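Local coordinates for tyrosinase (Aspergillus oryzae, PDB 3W6W), which probably oxidises phenols to quinones at a paired copper centre, here in its copper-loaded proenzyme form, at residues K486-N491 and V514-G519; I12-K17 and S434-Y439. One frame throughout, in Å; residues are numbered along the deposited sequence.

Contact 1. Residues K486-N491 and V514-G519; sequences KPFQIN and VFNFSG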
loop_
_atom_site.group_PDB
_atom_site.type_symbol
_atom_site.label_atom_id
_atom_site.label_comp_id
_atom_site.label_asym_id
_atom_site.label_seq_id
_atom_site.Cartn_x
_atom_site.Cartn_y
_atom_site.Cartn_z
ATOM N N LYS A 486 5.550 24.513 9.137
ATOM C CA LYS A 486 5.307 23.075 9.094
ATOM C C LYS A 486 3.836 22.780 8.836
ATOM O O LYS A 486 2.963 23.553 9.229
ATOM C CB LYS A 486 5.726 22.421 10.411
ATOM C CG LYS A 486 7.197 22.570 10.755
ATOM C CD LYS A 486 7.462 22.046 12.161
ATOM C CE LYS A 486 8.913 22.215 12.573
ATOM N NZ LYS A 486 9.866 21.494 11.688
ATOM N N PRO A 487 3.552 21.651 8.183
ATOM C CA PRO A 487 2.158 21.288 7.929
ATOM C C PRO A 487 1.483 20.807 9.197
ATOM O O PRO A 487 2.142 20.386 10.155
ATOM C CB PRO A 487 2.278 20.122 6.940
ATOM C CG PRO A 487 3.614 19.530 7.249
ATOM C CD PRO A 487 4.492 20.703 7.565
ATOM N N PHE A 488 0.160 20.887 9.202
ATOM C CA PHE A 488 -0.636 20.324 10.284
ATOM C C PHE A 488 -2.047 20.077 9.774
ATOM O O PHE A 488 -2.435 20.582 8.726
ATOM C CB PHE A 488 -0.627 21.207 11.555
ATOM C CG PHE A 488 -1.066 22.631 11.333
ATOM C CD1 PHE A 488 -2.412 22.970 11.292
ATOM C CD2 PHE A 488 -0.127 23.644 11.205
ATOM C CE1 PHE A 488 -2.815 24.278 11.091
ATOM C CE2 PHE A 488 -0.523 24.960 11.020
ATOM C CZ PHE A 488 -1.864 25.281 10.972
ATOM N N GLN A 489 -2.817 19.313 10.536
ATOM C CA GLN A 489 -4.184 19.007 10.161
ATOM C C GLN A 489 -5.105 19.367 11.314
ATOM O O GLN A 489 -4.833 19.026 12.470
ATOM C CB GLN A 489 -4.308 17.528 9.795
ATOM C CG GLN A 489 -5.705 17.099 9.428
ATOM C CD GLN A 489 -5.729 15.693 8.900
ATOM O OE1 GLN A 489 -4.792 15.259 8.234
ATOM N NE2 GLN A 489 -6.796 14.969 9.185
ATOM N N ILE A 490 -6.174 20.090 10.997
ATOM C CA ILE A 490 -7.146 20.496 12.000
ATOM C C ILE A 490 -8.307 19.522 11.911
ATOM O O ILE A 490 -8.970 19.435 10.878
ATOM C CB ILE A 490 -7.658 21.917 11.739
ATOM C CG1 ILE A 490 -6.506 22.934 11.758
ATOM C CG2 ILE A 490 -8.710 22.308 12.792
ATOM C CD1 ILE A 490 -6.879 24.259 11.130
ATOM N N ASN A 491 -8.531 18.763 12.979
ATOM C CA ASN A 491 -9.644 17.818 13.027
ATOM C C ASN A 491 -10.729 18.296 13.953
ATOM O O ASN A 491 -10.444 18.769 15.059
ATOM C CB ASN A 491 -9.160 16.435 13.460
ATOM C CG ASN A 491 -8.294 15.794 12.427
ATOM O OD1 ASN A 491 -8.464 16.054 11.239
ATOM N ND2 ASN A 491 -7.367 14.950 12.862
ATOM N N VAL A 514 -9.359 19.897 8.011
ATOM C CA VAL A 514 -8.809 20.964 7.191
ATOM C C VAL A 514 -7.301 20.774 7.215
ATOM O O VAL A 514 -6.696 20.718 8.284
ATOM C CB VAL A 514 -9.170 22.338 7.804
ATOM C CG1 VAL A 514 -8.334 23.448 7.192
ATOM C CG2 VAL A 514 -10.664 22.610 7.648
ATOM N N PHE A 515 -6.687 20.650 6.043
ATOM C CA PHE A 515 -5.249 20.461 5.973
ATOM C C PHE A 515 -4.498 21.737 5.643
ATOM O O PHE A 515 -4.807 22.431 4.680
ATOM C CB PHE A 515 -4.871 19.395 4.930
ATOM C CG PHE A 515 -3.409 19.064 4.916
ATOM C CD1 PHE A 515 -2.811 18.464 6.012
ATOM C CD2 PHE A 515 -2.636 19.328 3.794
ATOM C CE1 PHE A 515 -1.456 18.152 6.011
ATOM C CE2 PHE A 515 -1.285 18.999 3.768
ATOM C CZ PHE A 515 -0.685 18.412 4.880
ATOM N N ASN A 516 -3.494 22.038 6.455
ATOM C CA ASN A 516 -2.603 23.137 6.145
ATOM C C ASN A 516 -1.488 22.662 5.225
ATOM O O ASN A 516 -0.486 22.100 5.677
ATOM C CB ASN A 516 -2.010 23.725 7.419
ATOM C CG ASN A 516 -1.054 24.840 7.127
ATOM O OD1 ASN A 516 -1.275 25.619 6.206
ATOM N ND2 ASN A 516 0.036 24.905 7.877
ATOM N N PHE A 517 -1.685 22.879 3.929
ATOM C CA PHE A 517 -0.701 22.554 2.893
ATOM C C PHE A 517 0.308 23.687 2.942
ATOM O O PHE A 517 0.154 24.734 2.321
ATOM C CB PHE A 517 -1.440 22.452 1.544
ATOM C CG PHE A 517 -0.594 21.978 0.372
ATOM C CD1 PHE A 517 0.049 20.746 0.389
ATOM C CD2 PHE A 517 -0.480 22.766 -0.768
ATOM C CE1 PHE A 517 0.787 20.308 -0.707
ATOM C CE2 PHE A 517 0.258 22.332 -1.869
ATOM C CZ PHE A 517 0.892 21.094 -1.827
ATOM N N SER A 518 1.320 23.492 3.771
ATOM C CA SER A 518 2.090 24.615 4.270
ATOM C C SER A 518 3.323 24.812 3.439
ATOM O O SER A 518 3.848 23.870 2.868
ATOM C CB SER A 518 2.492 24.354 5.712
ATOM O OG SER A 518 3.317 23.202 5.768
ATOM N N GLY A 519 3.788 26.050 3.382
ATOM C CA GLY A 519 4.983 26.375 2.635
ATOM C C GLY A 519 5.539 27.663 3.188
ATOM O O GLY A 519 5.186 28.078 4.292
#

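Contact 2. Residues I12-K17 and S434-Y439; sequences IPKDPK and SLNYDY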
loop_
_atom_site.group_PDB
_atom_site.type_symbol
_atom_site.label_atom_id
_atom_site.label_comp_id
_atom_site.label_asym_id
_atom_site.label_seq_id
_atom_site.Cartn_x
_atom_site.Cartn_y
_atom_site.Cartn_z
ATOM N N ILE A 12 -1.023 23.747 -26.749
ATOM C CA ILE A 12 -0.808 23.003 -27.977
ATOM C C ILE A 12 -1.265 23.856 -29.161
ATOM O O ILE A 12 -2.330 24.467 -29.108
ATOM C CB ILE A 12 -1.551 21.650 -27.904
ATOM C CG1 ILE A 12 -0.869 20.764 -26.871
ATOM C CG2 ILE A 12 -1.577 20.954 -29.264
ATOM C CD1 ILE A 12 -1.703 19.550 -26.441
ATOM N N PRO A 13 -0.451 23.916 -30.231
ATOM C CA PRO A 13 -0.800 24.775 -31.369
ATOM C C PRO A 13 -2.144 24.432 -31.991
ATOM O O PRO A 13 -2.585 23.281 -31.966
ATOM C CB PRO A 13 0.330 24.516 -32.381
ATOM C CG PRO A 13 1.492 24.120 -31.532
ATOM C CD PRO A 13 0.916 23.379 -30.337
ATOM N N LYS A 14 -2.791 25.441 -32.550
ATOM C CA LYS A 14 -4.080 25.259 -33.179
ATOM C C LYS A 14 -3.964 24.373 -34.404
ATOM O O LYS A 14 -3.128 24.612 -35.287
ATOM C CB LYS A 14 -4.658 26.613 -33.595
ATOM C CG LYS A 14 -5.254 27.412 -32.454
ATOM C CD LYS A 14 -6.588 26.811 -32.018
ATOM C CE LYS A 14 -7.398 27.810 -31.197
ATOM N NZ LYS A 14 -8.770 27.303 -30.904
ATOM N N ASP A 15 -4.803 23.347 -34.443
ATOM C CA ASP A 15 -4.970 22.495 -35.619
ATOM C C ASP A 15 -6.407 22.661 -36.099
ATOM O O ASP A 15 -7.329 22.292 -35.385
ATOM C CB ASP A 15 -4.713 21.034 -35.230
ATOM C CG ASP A 15 -5.114 20.048 -36.317
ATOM O OD1 ASP A 15 -5.222 20.452 -37.500
ATOM O OD2 ASP A 15 -5.309 18.856 -35.984
ATOM N N PRO A 16 -6.612 23.209 -37.301
ATOM C CA PRO A 16 -7.987 23.473 -37.740
ATOM C C PRO A 16 -8.856 22.224 -37.936
ATOM O O PRO A 16 -10.078 22.348 -38.014
ATOM C CB PRO A 16 -7.799 24.230 -39.061
ATOM C CG PRO A 16 -6.406 23.910 -39.505
ATOM C CD PRO A 16 -5.606 23.697 -38.257
ATOM N N LYS A 17 -8.258 21.043 -38.008
ATOM C CA LYS A 17 -9.043 19.819 -38.090
ATOM C C LYS A 17 -9.772 19.577 -36.766
ATOM O O LYS A 17 -10.882 19.047 -36.743
ATOM C CB LYS A 17 -8.149 18.625 -38.430
ATOM C CG LYS A 17 -7.223 18.848 -39.624
ATOM C CD LYS A 17 -6.610 17.536 -40.091
ATOM C CE LYS A 17 -5.225 17.747 -40.675
ATOM N NZ LYS A 17 -4.211 17.940 -39.605
ATOM N N SER A 434 -7.980 30.149 -24.825
ATOM C CA SER A 434 -6.894 30.819 -25.524
ATOM C C SER A 434 -5.627 29.963 -25.484
ATOM O O SER A 434 -4.700 30.179 -26.276
ATOM C CB SER A 434 -6.646 32.216 -24.939
ATOM O OG SER A 434 -6.106 32.161 -23.638
ATOM N N LEU A 435 -5.597 28.984 -24.575
ATOM C CA LEU A 435 -4.491 28.039 -24.500
ATOM C C LEU A 435 -4.779 26.776 -25.308
ATOM O O LEU A 435 -4.043 25.799 -25.209
ATOM C CB LEU A 435 -4.198 27.671 -23.039
ATOM C CG LEU A 435 -3.769 28.875 -22.200
ATOM C CD1 LEU A 435 -3.742 28.520 -20.725
ATOM C CD2 LEU A 435 -2.411 29.342 -22.693
ATOM N N ASN A 436 -5.863 26.817 -26.078
ATOM C CA ASN A 436 -6.274 25.742 -26.989
ATOM C C ASN A 436 -6.652 24.420 -26.329
ATOM O O ASN A 436 -6.329 23.348 -26.842
ATOM C CB ASN A 436 -5.245 25.500 -28.089
ATOM C CG ASN A 436 -5.850 24.805 -29.286
ATOM O OD1 ASN A 436 -7.048 24.925 -29.543
ATOM N ND2 ASN A 436 -5.029 24.077 -30.035
ATOM N N TYR A 437 -7.348 24.509 -25.206
ATOM C CA TYR A 437 -8.038 23.348 -24.637
ATOM C C TYR A 437 -9.386 23.791 -24.061
ATOM O O TYR A 437 -9.624 24.982 -23.855
ATOM C CB TYR A 437 -7.198 22.655 -23.554
ATOM C CG TYR A 437 -7.004 23.485 -22.310
ATOM C CD1 TYR A 437 -7.952 23.465 -21.299
ATOM C CD2 TYR A 437 -5.865 24.271 -22.136
ATOM C CE1 TYR A 437 -7.796 24.220 -20.155
ATOM C CE2 TYR A 437 -5.698 25.033 -20.991
ATOM C CZ TYR A 437 -6.668 25.001 -20.001
ATOM O OH TYR A 437 -6.510 25.739 -18.847
ATOM N N ASP A 438 -10.269 22.826 -23.815
ATOM C CA ASP A 438 -11.539 23.103 -23.151
ATOM C C ASP A 438 -11.890 21.860 -22.348
ATOM O O ASP A 438 -11.153 20.876 -22.369
ATOM C CB ASP A 438 -12.630 23.398 -24.192
ATOM C CG ASP A 438 -13.774 24.269 -23.647
ATOM O OD1 ASP A 438 -13.828 24.552 -22.426
ATOM O OD2 ASP A 438 -14.632 24.668 -24.479
ATOM N N TYR A 439 -13.006 21.926 -21.634
ATOM C CA TYR A 439 -13.561 20.802 -20.888
ATOM C C TYR A 439 -14.961 20.565 -21.429
ATOM O O TYR A 439 -15.644 21.520 -21.801
ATOM C CB TYR A 439 -13.630 21.154 -19.394
ATOM C CG TYR A 439 -12.268 21.453 -18.810
ATOM C CD1 TYR A 439 -11.386 20.429 -18.531
ATOM C CD2 TYR A 439 -11.851 22.763 -18.570
ATOM C CE1 TYR A 439 -10.133 20.682 -18.012
ATOM C CE2 TYR A 439 -10.598 23.025 -18.052
ATOM C CZ TYR A 439 -9.734 21.983 -17.788
ATOM O OH TYR A 439 -8.485 22.229 -17.280
HETATM O O HOH W 1 -3.378 22.998 -25.143
HETATM O O HOH W 2 -6.155 22.388 -32.238
#

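Contact 1. Residues K486-N491 and V514-G519
Ile490 and Val514 exchange two backbone hydrogen bonds: Ile490 N gives to Val514 O over 2.8 Å, almost straight at 174°, and Val514 N answers to Ile490 O over 2.9 Å. A third bond, Asn516 N to Phe488 O, continues the antiparallel pairing. Between them Gln489 and Phe515 form a non-hydrogen-bonded pair, where Gln489 CA makes a CH...O contact with Val514 O. Phe488 N is buried with no partner in the model.

A CH-pi contact joins the strands on one face of the sheet. Asn516 CB stands over the centre of the Phe488 ring, 3.8 Å from its centroid. The Asn516 amide lies 44° from the ring plane, and its ND2 comes to 3.2 Å from Phe488 CE2. Phe488 CG lies between its backbone N and carbonyl carbon (chi1 55°), which swings the ring back toward Asn516. Ile490 and Val514 pack beta-carbon to beta-carbon on this same face. On the other, Gln489 CB meets the edge of the Phe515 ring; Pro487 CB lies 4.0 Å from Phe515 CZ. Further on, Phe517 centres an inverse gamma turn and stacks on His336, a copper ligand, consistent with a C-terminal domain that shields the active site in the proenzyme.

Among polar side chains, the extended Gln489 carries NE2 to a lone pair of Asn491 OD1, 2.9 Å away and in the carbonyl plane. Beyond the paired residues, Ser518 OG comes within 2.9 Å of Pro487 N, which has no hydrogen to share. Loop carbonyls tie Asn516 ND2 (Arg480 O) and Ser518 OG (Gly485 O).

Strand 510-516 is an outermost strand of the mixed sheet within this chain, while strand 488-494 also pairs with strand 563-568 and Phe515 packs on helix 328-340.

Contact 2. Residues I12-K17 and S434-Y439
Ile12 O accepts a hydrogen bond from Asn436 ND2, 2.9 Å away and 160° at the hydrogen. The carbonyl lies nearly in the Asn436 amide plane, whereas the nitrogen stands 42° above the plane of the carbonyl. Ile12 N is reached less directly: a water accepts from it at 2.9 Å and donates to Leu435 O. The Ile12 side chain packs on Tyr119 of helix 103-129. The contact joins this N-terminal loop to the end of a 3-10 segment and the loop after it, which precedes helix 440-443, two pieces from distant parts of the chain. Asn436 has left-handed backbone angles, and its CG, anti to the backbone N (chi1 -159°), carries the amide across to Ile12. After Pro13, Lys14 runs its bent chain past the other end of that amide, CD at 3.1 Å from Asn436 OD1. Lys14 NZ gives OD1 a weak hydrogen bond of 3.2 Å, its stronger partner being Pro19 O. Asp15 N donates to a second water, which also accepts from Asn436 ND2 at 3.0 Å. An Asx turn from Asp15 OD1 to Lys17 N is uncertain, both residues having a second conformer.

Overall arrangement
Contact 1 is largely paired strand and contact 2 mostly loop. The two share no helix or strand, follow one another along the chain and lie on opposite sides of its centre, about 37 Å apart centre to centre. Contact 1 is mostly buried and sits nearer the middle, beside the copper site; backbone bonds and aromatic packing hold it. Contact 2 lies farther out, where buried Ile12 and Asn436 meet exposed Lys14; a single side-chain amide and two waters do most of the joining. An asparagine is prominent in each: Asn516 lends an aliphatic carbon to a ring face, whereas Asn436 uses its amide to satisfy polar backbone.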